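Long-range contacts in iron-chelator utilization protein (PDB 4YHB), which probably reduces ferric siderophores taken up by the bacterium, using a bound flavin (FAD) as redox cofactor, to release their iron: residues P30-V35 / T102-V107; V54-P59 / R87-R92. All coordinates share one frame; numbering follows the deposited sequence.

Overall arrangement
Both contacts belong to the six-stranded antiparallel barrel that carries FAD, and their centres lie about 12 Å apart. Interaction 1 pairs strand 32-38 with strand 100-106; interaction 2 pairs strand 53-57 with strand 86-95. Along the chain the order is 30-35, 54-59, 87-92, 102-107, so the residues closing interaction 2 fall wholly between the two halves of interaction 1. Strands 86-95 and 100-106 are neighbours in the barrel, which makes a continuous wall of both pairs. Each of these two central strands gives backbone groups to the flavin, so the isoalloxazine is gripped jointly: D104 and V106 from interaction 1, T90 from interaction 2.

Interaction 1 of 2, residues P30-V35 / T102-V107; sequences PRMVRV and TIDFVV. With FAD (flavin-adenine dinucleotide), chain C.
The guanidinium of R34 and the carboxylate of D104 lie side by side with planes only 4° apart. D104 meets the arginine at its edge: NE of R34 binds OD1 of D104 at 2.8 Å, and NH2 of R34 binds OD2 of D104 at 2.8 Å, both on syn lone pairs. This side-on, two-nitrogen salt bridge is reached because CG of R34 stands opposite the backbone N (chi1 176°) and the chain then bends at chi3. The methyl CG2 of T102 approaches the guanidinium obliquely and packs on CG of R34 at 3.5 Å, while OG1 of T102 turns to D36. The F105 ring has the carbonyl oxygen of V33 at its edge, and CG2 of V35 meets CE1 of F105 obliquely at 3.8 Å. Beyond the two segments, the rings of Y89 and W116 also meet F105. V33 spreads CG1 between CB of F105 and CG2 of V107, the V33 side chain crossing that of V107 at about a right angle. On the face that bears R34 and D104, M32 bends at chi2 and chi3 to bring CE to 3.6 Å from CG2 of V106. The backbones pair as antiparallel strands, with V33-F105 and V35-I103 hydrogen-bonded in both directions. The other edge of strand 102-106 serves the flavin: N3 of FAD donates to O of D104 at 2.9 Å, and N of V106 donates to O2 of FAD at 2.9 Å. The N3 donor and the O2 acceptor of the pyrimidine are thus both answered by main chain. The second bond would probably stabilise negative charge developing near O2 on reduction, and the carboxylate of D104, held by two hydrogen bonds from R34, probably offsets the charge of R34 beside R92, another arginine.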
ATOM      1  N   PRO A  30      -2.822  -6.526  16.122  1.00 21.48           N
ATOM      2  CA  PRO A  30      -2.247  -7.872  16.159  1.00 21.37           C
ATOM      3  C   PRO A  30      -1.638  -8.370  14.839  1.00 22.69           C
ATOM      4  O   PRO A  30      -0.624  -9.068  14.904  1.00 23.76           O
ATOM      5  CB  PRO A  30      -3.443  -8.739  16.555  1.00 25.41           C
ATOM      6  CG  PRO A  30      -4.256  -7.857  17.406  1.00 21.68           C
ATOM      7  CD  PRO A  30      -4.138  -6.485  16.808  1.00 21.94           C
ATOM      8  N   ARG A  31      -2.210  -8.012  13.690  1.00 17.91           N
ATOM      9  CA  ARG A  31      -1.710  -8.499  12.398  1.00 20.19           C
ATOM     10  C   ARG A  31      -1.035  -7.437  11.523  1.00 19.31           C
ATOM     11  O   ARG A  31      -0.868  -7.642  10.321  1.00 17.18           O
ATOM     12  CB  ARG A  31      -2.847  -9.111  11.593  1.00 19.51           C
ATOM     13  CG  ARG A  31      -3.559 -10.260  12.307  1.00 20.26           C
ATOM     14  CD  ARG A  31      -4.836 -10.562  11.538  1.00 24.62           C
ATOM     15  NE  ARG A  31      -5.553 -11.753  11.989  1.00 27.66           N
ATOM     16  CZ  ARG A  31      -6.433 -11.766  12.975  1.00 29.06           C
ATOM     17  NH1 ARG A  31      -6.674 -10.647  13.652  1.00 31.67           N
ATOM     18  NH2 ARG A  31      -7.072 -12.902  13.283  1.00 25.55           N
ATOM     19  N   MET A  32      -0.682  -6.303  12.112  1.00 17.95           N
ATOM     20  CA  MET A  32       0.021  -5.264  11.368  1.00 21.13           C
ATOM     21  C   MET A  32       1.135  -4.638  12.194  1.00 19.69           C
ATOM     22  O   MET A  32       0.948  -4.303  13.366  1.00 22.32           O
ATOM     23  CB  MET A  32      -0.940  -4.167  10.894  1.00 20.65           C
ATOM     24  CG  MET A  32      -0.268  -3.271   9.854  1.00 30.91           C
ATOM     25  SD  MET A  32      -1.335  -2.642   8.566  1.00 48.12           S
ATOM     26  CE  MET A  32      -2.049  -4.141   7.898  1.00 91.21           C
ATOM     27  N   VAL A  33       2.296  -4.480  11.569  1.00 19.53           N
ATOM     28  CA  VAL A  33       3.437  -3.905  12.252  1.00 18.32           C
ATOM     29  C   VAL A  33       3.955  -2.716  11.448  1.00 19.77           C
ATOM     30  O   VAL A  33       4.085  -2.780  10.219  1.00 20.93           O
ATOM     31  CB  VAL A  33       4.543  -4.958  12.485  1.00 20.82           C
ATOM     32  CG1 VAL A  33       5.120  -5.468  11.161  1.00 21.63           C
ATOM     33  CG2 VAL A  33       5.636  -4.379  13.355  1.00 21.57           C
ATOM     34  N   ARG A  34       4.197  -1.617  12.159  1.00 18.43           N
ATOM     35  CA  ARG A  34       4.620  -0.364  11.563  1.00 18.53           C
ATOM     36  C   ARG A  34       6.094  -0.208  11.861  1.00 19.80           C
ATOM     37  O   ARG A  34       6.511  -0.272  13.023  1.00 20.85           O
ATOM     38  CB  ARG A  34       3.796   0.803  12.122  1.00 22.89           C
ATOM     39  CG  ARG A  34       4.225   2.172  11.642  1.00 26.50           C
ATOM     40  CD  ARG A  34       3.166   3.221  11.937  1.00 30.31           C
ATOM     41  NE  ARG A  34       1.956   2.973  11.157  1.00 24.76           N
ATOM     42  CZ  ARG A  34       0.792   3.576  11.358  1.00 27.06           C
ATOM     43  NH1 ARG A  34       0.654   4.466  12.334  1.00 28.49           N
ATOM     44  NH2 ARG A  34      -0.240   3.279  10.584  1.00 26.67           N
ATOM     45  N   VAL A  35       6.882  -0.042  10.799  1.00 19.47           N
ATOM     46  CA  VAL A  35       8.331  -0.065  10.894  1.00 15.17           C
ATOM     47  C   VAL A  35       8.885   1.253  10.366  1.00 21.65           C
ATOM     48  O   VAL A  35       8.493   1.690   9.278  1.00 18.78           O
ATOM     49  CB  VAL A  35       8.905  -1.256  10.086  1.00 19.16           C
ATOM     50  CG1 VAL A  35      10.432  -1.236  10.068  1.00 22.16           C
ATOM     51  CG2 VAL A  35       8.371  -2.584  10.633  1.00 23.31           C
ATOM     52  N   THR A 102       8.516   5.203   6.825  1.00 18.66           N
ATOM     53  CA  THR A 102       7.597   4.330   7.550  1.00 19.78           C
ATOM     54  C   THR A 102       6.862   3.377   6.604  1.00 19.28           C
ATOM     55  O   THR A 102       6.309   3.794   5.577  1.00 19.72           O
ATOM     56  CB  THR A 102       6.560   5.135   8.351  1.00 20.80           C
ATOM     57  OG1 THR A 102       7.242   5.983   9.275  1.00 23.41           O
ATOM     58  CG2 THR A 102       5.628   4.198   9.128  1.00 20.57           C
ATOM     59  N   ILE A 103       6.884   2.097   6.954  1.00 16.61           N
ATOM     60  CA  ILE A 103       6.205   1.060   6.189  1.00 17.44           C
ATOM     61  C   ILE A 103       5.300   0.243   7.096  1.00 18.35           C
ATOM     62  O   ILE A 103       5.739  -0.227   8.157  1.00 17.75           O
ATOM     63  CB  ILE A 103       7.192   0.081   5.528  1.00 18.02           C
ATOM     64  CG1 ILE A 103       8.319   0.820   4.798  1.00 22.91           C
ATOM     65  CG2 ILE A 103       6.430  -0.931   4.634  1.00 18.46           C
ATOM     66  CD1 ILE A 103       8.001   1.256   3.421  1.00 20.68           C
ATOM     67  N   ASP A 104       4.051   0.061   6.672  1.00 16.77           N
ATOM     68  CA  ASP A 104       3.122  -0.825   7.373  1.00 17.43           C
ATOM     69  C   ASP A 104       3.080  -2.208   6.715  1.00 17.67           C
ATOM     70  O   ASP A 104       2.691  -2.330   5.547  1.00 19.36           O
ATOM     71  CB  ASP A 104       1.710  -0.213   7.378  1.00 19.60           C
ATOM     72  CG  ASP A 104       1.550   0.885   8.403  1.00 23.02           C
ATOM     73  OD1 ASP A 104       2.537   1.192   9.088  1.00 22.61           O
ATOM     74  OD2 ASP A 104       0.434   1.440   8.533  1.00 25.66           O
ATOM     75  N   PHE A 105       3.457  -3.244   7.464  1.00 17.34           N
ATOM     76  CA  PHE A 105       3.481  -4.619   6.957  1.00 16.02           C
ATOM     77  C   PHE A 105       2.295  -5.429   7.476  1.00 17.55           C
ATOM     78  O   PHE A 105       2.060  -5.464   8.689  1.00 17.75           O
ATOM     79  CB  PHE A 105       4.736  -5.376   7.400  1.00 17.51           C
ATOM     80  CG  PHE A 105       6.024  -4.852   6.847  1.00 18.11           C
ATOM     81  CD1 PHE A 105       6.614  -3.723   7.379  1.00 17.49           C
ATOM     82  CD2 PHE A 105       6.690  -5.555   5.848  1.00 20.64           C
ATOM     83  CE1 PHE A 105       7.844  -3.260   6.880  1.00 20.06           C
ATOM     84  CE2 PHE A 105       7.910  -5.102   5.342  1.00 22.19           C
ATOM     85  CZ  PHE A 105       8.487  -3.955   5.859  1.00 19.52           C
ATOM     86  N   VAL A 106       1.600  -6.132   6.587  1.00 16.65           N
ATOM     87  CA  VAL A 106       0.692  -7.178   7.056  1.00 17.15           C
ATOM     88  C   VAL A 106       1.539  -8.325   7.584  1.00 18.68           C
ATOM     89  O   VAL A 106       2.476  -8.766   6.922  1.00 18.05           O
ATOM     90  CB  VAL A 106      -0.239  -7.718   5.962  1.00 20.03           C
ATOM     91  CG1 VAL A 106      -1.046  -8.940   6.506  1.00 17.09           C
ATOM     92  CG2 VAL A 106      -1.179  -6.637   5.474  1.00 20.73           C
ATOM     93  N   VAL A 107       1.225  -8.798   8.783  1.00 18.21           N
ATOM     94  CA  VAL A 107       1.939  -9.942   9.335  1.00 17.75           C
ATOM     95  C   VAL A 107       1.128 -11.174   8.982  1.00 22.48           C
ATOM     96  O   VAL A 107      -0.010 -11.293   9.414  1.00 19.82           O
ATOM     97  CB  VAL A 107       2.127  -9.806  10.864  1.00 25.22           C
ATOM     98  CG1 VAL A 107       2.951 -10.960  11.422  1.00 25.20           C
ATOM     99  CG2 VAL A 107       2.769  -8.456  11.195  1.00 22.00           C
TER
HETATM  100  PA  FAD C 301       4.476 -13.675  -1.384  1.00 21.82           P
HETATM  101  O1A FAD C 301       5.746 -14.517  -1.567  1.00 20.87           O
HETATM  102  O2A FAD C 301       4.345 -12.569  -2.499  1.00 17.84           O
HETATM  103  O5B FAD C 301       3.208 -14.643  -1.606  1.00 21.56           O
HETATM  104  C5B FAD C 301       3.184 -15.907  -1.049  1.00 21.87           C
HETATM  105  C4B FAD C 301       1.721 -16.340  -0.828  1.00 22.20           C
HETATM  106  O4B FAD C 301       1.094 -15.584   0.172  1.00 23.45           O
HETATM  107  C3B FAD C 301       0.894 -16.208  -2.036  1.00 23.19           C
HETATM  108  O3B FAD C 301       0.046 -17.310  -2.049  1.00 26.54           O
HETATM  109  C2B FAD C 301       0.155 -15.007  -1.831  1.00 20.03           C
HETATM  110  O2B FAD C 301      -1.141 -15.012  -2.418  1.00 22.20           O
HETATM  111  C1B FAD C 301      -0.015 -14.948  -0.372  1.00 21.50           C
HETATM  112  N9A FAD C 301      -0.091 -13.606   0.192  1.00 20.62           N
HETATM  113  C8A FAD C 301       0.632 -12.527  -0.176  1.00 21.27           C
HETATM  114  N7A FAD C 301       0.281 -11.490   0.597  1.00 21.62           N
HETATM  115  C5A FAD C 301      -0.640 -11.926   1.488  1.00 18.92           C
HETATM  116  C6A FAD C 301      -1.356 -11.321   2.521  1.00 22.14           C
HETATM  117  N6A FAD C 301      -1.143  -9.949   2.820  1.00 17.97           N
HETATM  118  N1A FAD C 301      -2.234 -12.047   3.234  1.00 21.45           N
HETATM  119  C2A FAD C 301      -2.434 -13.354   2.961  1.00 21.59           C
HETATM  120  N3A FAD C 301      -1.764 -13.964   1.978  1.00 22.61           N
HETATM  121  C4A FAD C 301      -0.882 -13.268   1.228  1.00 21.02           C
HETATM  122  N1  FAD C 301       1.383  -5.145   1.588  1.00 15.73           N
HETATM  123  C2  FAD C 301       1.501  -4.721   2.847  1.00 17.67           C
HETATM  124  O2  FAD C 301       1.421  -5.519   3.768  1.00 15.75           O
HETATM  125  N3  FAD C 301       1.719  -3.387   3.064  1.00 16.35           N
HETATM  126  C4  FAD C 301       1.814  -2.503   2.048  1.00 16.61           C
HETATM  127  O4  FAD C 301       2.018  -1.326   2.308  1.00 16.97           O
HETATM  128  C4X FAD C 301       1.684  -2.919   0.722  1.00 16.94           C
HETATM  129  N5  FAD C 301       1.766  -2.059  -0.358  1.00 19.03           N
HETATM  130  C5X FAD C 301       1.649  -2.540  -1.617  1.00 17.54           C
HETATM  131  C6  FAD C 301       1.739  -1.675  -2.713  1.00 19.70           C
HETATM  132  C7  FAD C 301       1.634  -2.106  -3.880  1.00 18.41           C
HETATM  133  C7M FAD C 301       1.750  -1.056  -5.001  1.00 17.84           C
HETATM  134  C8  FAD C 301       1.456  -3.284  -4.230  1.00 16.34           C
HETATM  135  C8M FAD C 301       1.320  -3.749  -5.652  1.00 20.12           C
HETATM  136  C9  FAD C 301       1.346  -4.262  -3.279  1.00 17.20           C
HETATM  137  C9A FAD C 301       1.434  -4.001  -1.775  1.00 15.71           C
HETATM  138  N10 FAD C 301       1.347  -4.801  -0.725  1.00 18.08           N
HETATM  139  C10 FAD C 301       1.463  -4.303   0.525  1.00 16.31           C
HETATM  140  C1' FAD C 301       1.108  -6.247  -0.927  1.00 15.48           C
HETATM  141  C2' FAD C 301       2.369  -7.054  -0.905  1.00 16.98           C
HETATM  142  O2' FAD C 301       3.195  -6.645  -1.922  1.00 17.67           O
HETATM  143  C3' FAD C 301       1.979  -8.567  -1.056  1.00 19.30           C
HETATM  144  O3' FAD C 301       1.088  -8.865  -0.028  1.00 16.51           O
HETATM  145  C4' FAD C 301       3.136  -9.525  -1.150  1.00 20.18           C
HETATM  146  O4' FAD C 301       2.730 -10.685  -1.743  1.00 19.00           O
HETATM  147  C5' FAD C 301       3.729  -9.903   0.217  1.00 18.16           C
HETATM  148  O5' FAD C 301       5.000 -10.500   0.122  1.00 19.43           O
HETATM  149  P   FAD C 301       5.138 -11.953   0.727  1.00 19.29           P
HETATM  150  O1P FAD C 301       6.607 -12.303   0.396  1.00 20.74           O
HETATM  151  O2P FAD C 301       4.570 -11.828   2.167  1.00 19.95           O
HETATM  152  O3P FAD C 301       4.433 -13.248   0.159  1.00 22.02           O

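Interaction 2 of 2, residues V54-P59 / R87-R92; sequences VKLWFP and RDYTVR. With FAD (flavin-adenine dinucleotide), chain C.
R87 pairs with L56 by backbone bonds in both directions, and its side chain, bent at chi2 (-73°), carries the guanidinium to the FAD diphosphate: NE of R87 reaches O1P of FAD at 2.7 Å and NH2 of R87 reaches O1A at 3.0 Å. CG of R87 also lies against F58. D88 runs alongside K55, whose NZ bonds to the syn lone pair of D88 OD1 at 2.8 Å; O of D88 accepts from the ribityl O2' of FAD. Y89 bonds to V54 through both its backbone N and O; the L56 side chain crosses Y89 at about a right angle, its CD1 3.7 Å from CD1 of Y89, and CE1 of Y89 meets the edge of F58, while CD2 and CE2 border the flavin pyrimidine. A serine in place of Y89 would probably leave the L56 and F58 side chains without their partner and open a gap beside the flavin. N of T90 donates to O4 of FAD at 3.0 Å. V91 touches V54 with its CG2 methyl. Around the pair, strand 100-106 packs on L56, F58, Y89 and V91, strand 125-129 borders V54 and L56, and helix 152-161 meets T90 and R92.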
ATOM      1  N   VAL A  54       7.648   1.383  -2.623  1.00 20.71           N
ATOM      2  CA  VAL A  54       9.010   0.945  -2.872  1.00 21.13           C
ATOM      3  C   VAL A  54       9.009  -0.553  -3.076  1.00 20.04           C
ATOM      4  O   VAL A  54       8.012  -1.233  -2.792  1.00 20.51           O
ATOM      5  CB  VAL A  54       9.956   1.302  -1.697  1.00 17.13           C
ATOM      6  CG1 VAL A  54      10.119   2.790  -1.587  1.00 19.94           C
ATOM      7  CG2 VAL A  54       9.426   0.722  -0.373  1.00 16.50           C
ATOM      8  N   LYS A  55      10.117  -1.075  -3.579  1.00 16.55           N
ATOM      9  CA  LYS A  55      10.350  -2.506  -3.520  1.00 16.36           C
ATOM     10  C   LYS A  55      11.325  -2.753  -2.386  1.00 17.37           C
ATOM     11  O   LYS A  55      12.418  -2.183  -2.354  1.00 17.38           O
ATOM     12  CB  LYS A  55      10.900  -3.055  -4.849  1.00 19.94           C
ATOM     13  CG  LYS A  55       9.831  -3.360  -5.899  1.00 23.91           C
ATOM     14  CD  LYS A  55      10.443  -3.504  -7.298  1.00 26.16           C
ATOM     15  CE  LYS A  55       9.481  -4.215  -8.236  1.00 28.14           C
ATOM     16  NZ  LYS A  55       8.134  -3.572  -8.283  1.00 26.14           N
ATOM     17  N   LEU A  56      10.917  -3.589  -1.444  1.00 16.88           N
ATOM     18  CA  LEU A  56      11.789  -3.991  -0.354  1.00 17.31           C
ATOM     19  C   LEU A  56      12.473  -5.300  -0.691  1.00 16.66           C
ATOM     20  O   LEU A  56      11.829  -6.261  -1.126  1.00 17.77           O
ATOM     21  CB  LEU A  56      10.993  -4.136   0.959  1.00 17.13           C
ATOM     22  CG  LEU A  56      10.356  -2.835   1.451  1.00 18.87           C
ATOM     23  CD1 LEU A  56       9.646  -3.052   2.795  1.00 16.73           C
ATOM     24  CD2 LEU A  56      11.391  -1.708   1.561  1.00 16.99           C
ATOM     25  N   TRP A  57      13.776  -5.345  -0.446  1.00 16.34           N
ATOM     26  CA  TRP A  57      14.590  -6.512  -0.759  1.00 18.18           C
ATOM     27  C   TRP A  57      15.002  -7.219   0.526  1.00 18.60           C
ATOM     28  O   TRP A  57      15.715  -6.657   1.361  1.00 19.52           O
ATOM     29  CB  TRP A  57      15.826  -6.096  -1.591  1.00 18.40           C
ATOM     30  CG  TRP A  57      15.465  -5.613  -2.977  1.00 18.53           C
ATOM     31  CD1 TRP A  57      14.629  -4.578  -3.296  1.00 20.35           C
ATOM     32  CD2 TRP A  57      15.937  -6.143  -4.229  1.00 19.77           C
ATOM     33  NE1 TRP A  57      14.551  -4.436  -4.670  1.00 18.99           N
ATOM     34  CE2 TRP A  57      15.338  -5.384  -5.259  1.00 19.52           C
ATOM     35  CE3 TRP A  57      16.813  -7.177  -4.576  1.00 22.70           C
ATOM     36  CZ2 TRP A  57      15.589  -5.630  -6.616  1.00 20.95           C
ATOM     37  CZ3 TRP A  57      17.055  -7.423  -5.925  1.00 23.12           C
ATOM     38  CH2 TRP A  57      16.442  -6.650  -6.923  1.00 22.49           C
ATOM     39  N   PHE A  58      14.537  -8.458   0.672  1.00 19.84           N
ATOM     40  CA  PHE A  58      14.600  -9.193   1.932  1.00 19.11           C
ATOM     41  C   PHE A  58      15.732 -10.222   1.954  1.00 19.59           C
ATOM     42  O   PHE A  58      16.120 -10.743   0.903  1.00 21.64           O
ATOM     43  CB  PHE A  58      13.262  -9.925   2.192  1.00 16.46           C
ATOM     44  CG  PHE A  58      12.081  -9.010   2.430  1.00 17.88           C
ATOM     45  CD1 PHE A  58      11.762  -8.591   3.714  1.00 19.40           C
ATOM     46  CD2 PHE A  58      11.290  -8.580   1.376  1.00 20.45           C
ATOM     47  CE1 PHE A  58      10.675  -7.761   3.947  1.00 20.30           C
ATOM     48  CE2 PHE A  58      10.195  -7.735   1.601  1.00 18.95           C
ATOM     49  CZ  PHE A  58       9.896  -7.328   2.883  1.00 21.31           C
ATOM     50  N   PRO A  59      16.226 -10.560   3.156  1.00 22.92           N
ATOM     51  CA  PRO A  59      17.156 -11.688   3.302  1.00 27.14           C
ATOM     52  C   PRO A  59      16.441 -13.022   3.098  1.00 33.36           C
ATOM     53  O   PRO A  59      15.226 -13.093   3.294  1.00 26.48           O
ATOM     54  CB  PRO A  59      17.646 -11.555   4.747  1.00 25.83           C
ATOM     55  CG  PRO A  59      16.468 -10.933   5.455  1.00 26.07           C
ATOM     56  CD  PRO A  59      15.919  -9.933   4.458  1.00 22.11           C
ATOM     57  N   ARG A  87       9.584  -7.279  -2.889  1.00 17.15           N
ATOM     58  CA  ARG A  87       8.126  -7.170  -2.791  1.00 17.12           C
ATOM     59  C   ARG A  87       7.744  -5.701  -2.700  1.00 20.54           C
ATOM     60  O   ARG A  87       8.496  -4.900  -2.138  1.00 19.65           O
ATOM     61  CB  ARG A  87       7.581  -7.905  -1.549  1.00 18.53           C
ATOM     62  CG  ARG A  87       8.022  -9.360  -1.369  1.00 18.01           C
ATOM     63  CD  ARG A  87       7.330 -10.261  -2.355  1.00 17.43           C
ATOM     64  NE  ARG A  87       7.543 -11.681  -2.080  1.00 20.07           N
ATOM     65  CZ  ARG A  87       8.398 -12.457  -2.743  1.00 21.59           C
ATOM     66  NH1 ARG A  87       9.149 -11.949  -3.711  1.00 18.37           N
ATOM     67  NH2 ARG A  87       8.494 -13.747  -2.440  1.00 22.44           N
ATOM     68  N   ASP A  88       6.566  -5.357  -3.225  1.00 19.85           N
ATOM     69  CA  ASP A  88       6.044  -3.990  -3.184  1.00 17.64           C
ATOM     70  C   ASP A  88       5.432  -3.664  -1.828  1.00 17.94           C
ATOM     71  O   ASP A  88       4.581  -4.413  -1.346  1.00 14.57           O
ATOM     72  CB  ASP A  88       4.954  -3.794  -4.238  1.00 18.19           C
ATOM     73  CG  ASP A  88       5.502  -3.601  -5.624  1.00 22.38           C
ATOM     74  OD1 ASP A  88       6.695  -3.889  -5.856  1.00 26.79           O
ATOM     75  OD2 ASP A  88       4.723  -3.175  -6.499  1.00 28.29           O
ATOM     76  N   TYR A  89       5.828  -2.536  -1.246  1.00 14.15           N
ATOM     77  CA  TYR A  89       5.209  -2.023  -0.026  1.00 17.88           C
ATOM     78  C   TYR A  89       5.017  -0.515  -0.154  1.00 19.35           C
ATOM     79  O   TYR A  89       5.839   0.193  -0.744  1.00 15.64           O
ATOM     80  CB  TYR A  89       6.058  -2.352   1.226  1.00 15.76           C
ATOM     81  CG  TYR A  89       5.927  -3.791   1.670  1.00 18.03           C
ATOM     82  CD1 TYR A  89       6.796  -4.761   1.195  1.00 16.65           C
ATOM     83  CD2 TYR A  89       4.898  -4.187   2.536  1.00 18.60           C
ATOM     84  CE1 TYR A  89       6.674  -6.082   1.575  1.00 18.06           C
ATOM     85  CE2 TYR A  89       4.757  -5.523   2.927  1.00 18.24           C
ATOM     86  CZ  TYR A  89       5.656  -6.465   2.434  1.00 18.61           C
ATOM     87  OH  TYR A  89       5.559  -7.787   2.788  1.00 16.61           O
ATOM     88  N   THR A  90       3.933  -0.025   0.429  1.00 19.09           N
ATOM     89  CA  THR A  90       3.599   1.390   0.380  1.00 17.60           C
ATOM     90  C   THR A  90       4.485   2.247   1.286  1.00 16.35           C
ATOM     91  O   THR A  90       4.885   1.819   2.372  1.00 17.44           O
ATOM     92  CB  THR A  90       2.121   1.599   0.773  1.00 16.66           C
ATOM     93  OG1 THR A  90       1.287   0.883  -0.151  1.00 19.10           O
ATOM     94  CG2 THR A  90       1.737   3.094   0.772  1.00 17.10           C
ATOM     95  N   VAL A  91       4.798   3.460   0.821  1.00 16.34           N
ATOM     96  CA  VAL A  91       5.336   4.494   1.692  1.00 17.12           C
ATOM     97  C   VAL A  91       4.207   4.991   2.585  1.00 17.65           C
ATOM     98  O   VAL A  91       3.433   5.851   2.178  1.00 18.52           O
ATOM     99  CB  VAL A  91       5.939   5.669   0.877  1.00 19.52           C
ATOM    100  CG1 VAL A  91       6.473   6.760   1.819  1.00 19.29           C
ATOM    101  CG2 VAL A  91       7.030   5.155  -0.028  1.00 16.55           C
ATOM    102  N   ARG A  92       4.089   4.422   3.782  1.00 17.75           N
ATOM    103  CA  ARG A  92       3.035   4.823   4.715  1.00 17.57           C
ATOM    104  C   ARG A  92       3.214   6.270   5.159  1.00 18.48           C
ATOM    105  O   ARG A  92       2.253   7.020   5.239  1.00 19.45           O
ATOM    106  CB  ARG A  92       3.012   3.901   5.941  1.00 18.57           C
ATOM    107  CG  ARG A  92       1.910   4.241   6.965  1.00 17.95           C
ATOM    108  CD  ARG A  92       0.507   4.167   6.360  1.00 22.69           C
ATOM    109  NE  ARG A  92      -0.515   4.623   7.312  1.00 21.74           N
ATOM    110  CZ  ARG A  92      -0.783   5.906   7.540  1.00 23.33           C
ATOM    111  NH1 ARG A  92      -0.095   6.844   6.907  1.00 19.38           N
ATOM    112  NH2 ARG A  92      -1.713   6.251   8.414  1.00 23.34           N
TER
HETATM  113  PA  FAD C 301       4.476 -13.675  -1.384  1.00 21.82           P
HETATM  114  O1A FAD C 301       5.746 -14.517  -1.567  1.00 20.87           O
HETATM  115  O2A FAD C 301       4.345 -12.569  -2.499  1.00 17.84           O
HETATM  116  O5B FAD C 301       3.208 -14.643  -1.606  1.00 21.56           O
HETATM  117  C5B FAD C 301       3.184 -15.907  -1.049  1.00 21.87           C
HETATM  118  C4B FAD C 301       1.721 -16.340  -0.828  1.00 22.20           C
HETATM  119  O4B FAD C 301       1.094 -15.584   0.172  1.00 23.45           O
HETATM  120  C3B FAD C 301       0.894 -16.208  -2.036  1.00 23.19           C
HETATM  121  O3B FAD C 301       0.046 -17.310  -2.049  1.00 26.54           O
HETATM  122  C2B FAD C 301       0.155 -15.007  -1.831  1.00 20.03           C
HETATM  123  O2B FAD C 301      -1.141 -15.012  -2.418  1.00 22.20           O
HETATM  124  C1B FAD C 301      -0.015 -14.948  -0.372  1.00 21.50           C
HETATM  125  N9A FAD C 301      -0.091 -13.606   0.192  1.00 20.62           N
HETATM  126  C8A FAD C 301       0.632 -12.527  -0.176  1.00 21.27           C
HETATM  127  N7A FAD C 301       0.281 -11.490   0.597  1.00 21.62           N
HETATM  128  C5A FAD C 301      -0.640 -11.926   1.488  1.00 18.92           C
HETATM  129  C6A FAD C 301      -1.356 -11.321   2.521  1.00 22.14           C
HETATM  130  N6A FAD C 301      -1.143  -9.949   2.820  1.00 17.97           N
HETATM  131  N1A FAD C 301      -2.234 -12.047   3.234  1.00 21.45           N
HETATM  132  C2A FAD C 301      -2.434 -13.354   2.961  1.00 21.59           C
HETATM  133  N3A FAD C 301      -1.764 -13.964   1.978  1.00 22.61           N
HETATM  134  C4A FAD C 301      -0.882 -13.268   1.228  1.00 21.02           C
HETATM  135  N1  FAD C 301       1.383  -5.145   1.588  1.00 15.73           N
HETATM  136  C2  FAD C 301       1.501  -4.721   2.847  1.00 17.67           C
HETATM  137  O2  FAD C 301       1.421  -5.519   3.768  1.00 15.75           O
HETATM  138  N3  FAD C 301       1.719  -3.387   3.064  1.00 16.35           N
HETATM  139  C4  FAD C 301       1.814  -2.503   2.048  1.00 16.61           C
HETATM  140  O4  FAD C 301       2.018  -1.326   2.308  1.00 16.97           O
HETATM  141  C4X FAD C 301       1.684  -2.919   0.722  1.00 16.94           C
HETATM  142  N5  FAD C 301       1.766  -2.059  -0.358  1.00 19.03           N
HETATM  143  C5X FAD C 301       1.649  -2.540  -1.617  1.00 17.54           C
HETATM  144  C6  FAD C 301       1.739  -1.675  -2.713  1.00 19.70           C
HETATM  145  C7  FAD C 301       1.634  -2.106  -3.880  1.00 18.41           C
HETATM  146  C7M FAD C 301       1.750  -1.056  -5.001  1.00 17.84           C
HETATM  147  C8  FAD C 301       1.456  -3.284  -4.230  1.00 16.34           C
HETATM  148  C8M FAD C 301       1.320  -3.749  -5.652  1.00 20.12           C
HETATM  149  C9  FAD C 301       1.346  -4.262  -3.279  1.00 17.20           C
HETATM  150  C9A FAD C 301       1.434  -4.001  -1.775  1.00 15.71           C
HETATM  151  N10 FAD C 301       1.347  -4.801  -0.725  1.00 18.08           N
HETATM  152  C10 FAD C 301       1.463  -4.303   0.525  1.00 16.31           C
HETATM  153  C1' FAD C 301       1.108  -6.247  -0.927  1.00 15.48           C
HETATM  154  C2' FAD C 301       2.369  -7.054  -0.905  1.00 16.98           C
HETATM  155  O2' FAD C 301       3.195  -6.645  -1.922  1.00 17.67           O
HETATM  156  C3' FAD C 301       1.979  -8.567  -1.056  1.00 19.30           C
HETATM  157  O3' FAD C 301       1.088  -8.865  -0.028  1.00 16.51           O
HETATM  158  C4' FAD C 301       3.136  -9.525  -1.150  1.00 20.18           C
HETATM  159  O4' FAD C 301       2.730 -10.685  -1.743  1.00 19.00           O
HETATM  160  C5' FAD C 301       3.729  -9.903   0.217  1.00 18.16           C
HETATM  161  O5' FAD C 301       5.000 -10.500   0.122  1.00 19.43           O
HETATM  162  P   FAD C 301       5.138 -11.953   0.727  1.00 19.29           P
HETATM  163  O1P FAD C 301       6.607 -12.303   0.396  1.00 20.74           O
HETATM  164  O2P FAD C 301       4.570 -11.828   2.167  1.00 19.95           O
HETATM  165  O3P FAD C 301       4.433 -13.248   0.159  1.00 22.02           O